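PDB 1TU7: glutathione S-transferase 2, which catalyses the conjugation of glutathione to electrophilic substrates and appears to play a central role in detoxification in the parasitic nematode Onchocerca volvulus. Local coordinates for residues A[79-82]-A[83-87]. Sequence-based numbering, arbitrary orientation.
Sequences ENEM and ETTYI
Glu-83 reaches back from the first turn of helix 81-107 to grip the chain just ahead of it. With CG beside its own backbone N (chi1 -70°) and the rest of the chain extended, its carboxylate OE2 accepts the amide hydrogen of Glu-79 at 2.9 Å from N. The donor comes to the anti side of the oxygen, 30° out of the carboxylate plane. The CB and CG of Glu-83 pass obliquely by the side chain of Asn-80, the N-cap residue.

The Glu-79 side chain runs alongside that of Glu-83, pointing the same way. A water bridges the two acids, donating to Glu-83 OE1 at 2.7 Å and to Glu-79 OE1 at 3.1 Å. Glu-79 OE2 makes a salt bridge with Lys-146, which, with the water between them, probably offsets the repulsion of the two neighbouring carboxylates.

Backbone bonds then start the helix: Thr-84 N to Asn-80 O, Tyr-86 N to Met-82 O, and Thr-85 N to Glu-81 O at 2.9 Å. Thr-85 adds its hydroxyl, OG1 donating to the same Glu-81 O at 3.0 Å from the opposite face of the carbonyl plane to the amide; chi1 of -63° sets OG1 beside its own backbone N for this. Thr-84 OG1 hydrogen-bonds to Asn-77 O, tying the helix to the preceding loop.

Glu-81 OE2 forms a salt bridge with Arg-72 of the second subunit, whose His-69 packs on Glu-81 and Thr-85. The helix start of the C-terminal, all-helical GST domain is therefore tied to its lead-in by the Glu-83 carboxylate, the bridging water and the Thr-84 hydroxyl, and to the second subunit by the Glu-81 salt bridge.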
loop_
_atom_site.group_PDB
_atom_site.type_symbol
_atom_site.label_atom_id
_atom_site.label_comp_id
_atom_site.label_asym_id
_atom_site.label_seq_id
_atom_site.Cartn_x
_atom_site.Cartn_y
_atom_site.Cartn_z
ATOM N N GLU A 79 8.866 -15.435 -9.870
ATOM C CA GLU A 79 9.531 -16.733 -9.760
ATOM C C GLU A 79 10.692 -16.739 -8.783
ATOM O O GLU A 79 11.162 -17.818 -8.403
ATOM C CB GLU A 79 10.017 -17.194 -11.119
ATOM C CG GLU A 79 8.911 -17.572 -12.087
ATOM C CD GLU A 79 9.436 -18.279 -13.322
ATOM O OE1 GLU A 79 10.680 -18.323 -13.519
ATOM O OE2 GLU A 79 8.612 -18.808 -14.090
ATOM N N ASN A 80 11.142 -15.561 -8.383
ATOM C CA ASN A 80 12.217 -15.442 -7.413
ATOM C C ASN A 80 12.053 -14.169 -6.613
ATOM O O ASN A 80 11.193 -13.345 -6.939
ATOM C CB ASN A 80 13.586 -15.515 -8.130
ATOM C CG ASN A 80 13.683 -14.565 -9.284
ATOM O OD1 ASN A 80 13.927 -14.960 -10.461
ATOM N ND2 ASN A 80 13.512 -13.308 -8.990
ATOM N N GLU A 81 12.885 -13.983 -5.606
ATOM C CA GLU A 81 12.735 -12.835 -4.686
ATOM C C GLU A 81 12.759 -11.513 -5.415
ATOM O O GLU A 81 11.999 -10.576 -5.095
ATOM C CB GLU A 81 13.890 -12.796 -3.650
ATOM C CG GLU A 81 13.868 -11.531 -2.735
ATOM C CD GLU A 81 12.592 -11.445 -1.960
ATOM O OE1 GLU A 81 12.226 -10.332 -1.611
ATOM O OE2 GLU A 81 11.920 -12.485 -1.691
ATOM N N MET A 82 13.675 -11.364 -6.353
ATOM C CA MET A 82 13.800 -10.115 -7.053
ATOM C C MET A 82 12.561 -9.805 -7.861
ATOM O O MET A 82 12.096 -8.661 -7.893
ATOM C CB MET A 82 15.074 -10.112 -7.898
ATOM C CG MET A 82 16.229 -9.564 -7.058
ATOM S SD MET A 82 17.846 -10.129 -7.535
ATOM C CE MET A 82 17.768 -9.802 -9.246
ATOM N N GLU A 83 11.971 -10.817 -8.481
ATOM C CA GLU A 83 10.751 -10.580 -9.247
ATOM C C GLU A 83 9.593 -10.229 -8.303
ATOM O O GLU A 83 8.774 -9.362 -8.606
ATOM C CB GLU A 83 10.387 -11.800 -10.099
ATOM C CG GLU A 83 11.358 -12.014 -11.256
ATOM C CD GLU A 83 10.911 -13.090 -12.244
ATOM O OE1 GLU A 83 11.572 -13.252 -13.322
ATOM O OE2 GLU A 83 9.922 -13.777 -11.976
ATOM N N THR A 84 9.488 -10.948 -7.196
ATOM C CA THR A 84 8.444 -10.681 -6.212
ATOM C C THR A 84 8.512 -9.226 -5.715
ATOM O O THR A 84 7.501 -8.546 -5.570
ATOM C CB THR A 84 8.576 -11.670 -5.055
ATOM O OG1 THR A 84 8.477 -12.997 -5.575
ATOM C CG2 THR A 84 7.437 -11.500 -4.021
ATOM N N THR A 85 9.727 -8.770 -5.425
ATOM C CA THR A 85 9.935 -7.415 -4.985
ATOM C C THR A 85 9.594 -6.421 -6.089
ATOM O O THR A 85 8.955 -5.396 -5.849
ATOM C CB THR A 85 11.392 -7.240 -4.578
ATOM O OG1 THR A 85 11.678 -8.101 -3.473
ATOM C CG2 THR A 85 11.693 -5.838 -4.116
ATOM N N TYR A 86 10.028 -6.725 -7.309
ATOM C CA TYR A 86 9.805 -5.832 -8.440
ATOM C C TYR A 86 8.336 -5.592 -8.731
ATOM O O TYR A 86 7.887 -4.449 -8.881
ATOM C CB TYR A 86 10.506 -6.374 -9.692
ATOM C CG TYR A 86 10.275 -5.494 -10.896
ATOM C CD1 TYR A 86 9.584 -5.931 -11.976
ATOM C CD2 TYR A 86 10.777 -4.205 -10.943
ATOM C CE1 TYR A 86 9.366 -5.152 -13.076
ATOM C CE2 TYR A 86 10.577 -3.399 -12.052
ATOM C CZ TYR A 86 9.886 -3.885 -13.111
ATOM O OH TYR A 86 9.677 -3.091 -14.230
ATOM N N ILE A 87 7.553 -6.660 -8.798
ATOM C CA ILE A 87 6.148 -6.486 -9.077
ATOM C C ILE A 87 5.424 -5.751 -7.974
ATOM O O ILE A 87 4.498 -5.020 -8.239
ATOM C CB ILE A 87 5.449 -7.804 -9.419
ATOM C CG1 ILE A 87 5.438 -8.791 -8.245
ATOM C CG2 ILE A 87 6.047 -8.352 -10.704
ATOM C CD1 ILE A 87 4.806 -10.129 -8.562
HETATM O O HOH W 1 11.915 -15.664 -14.445
#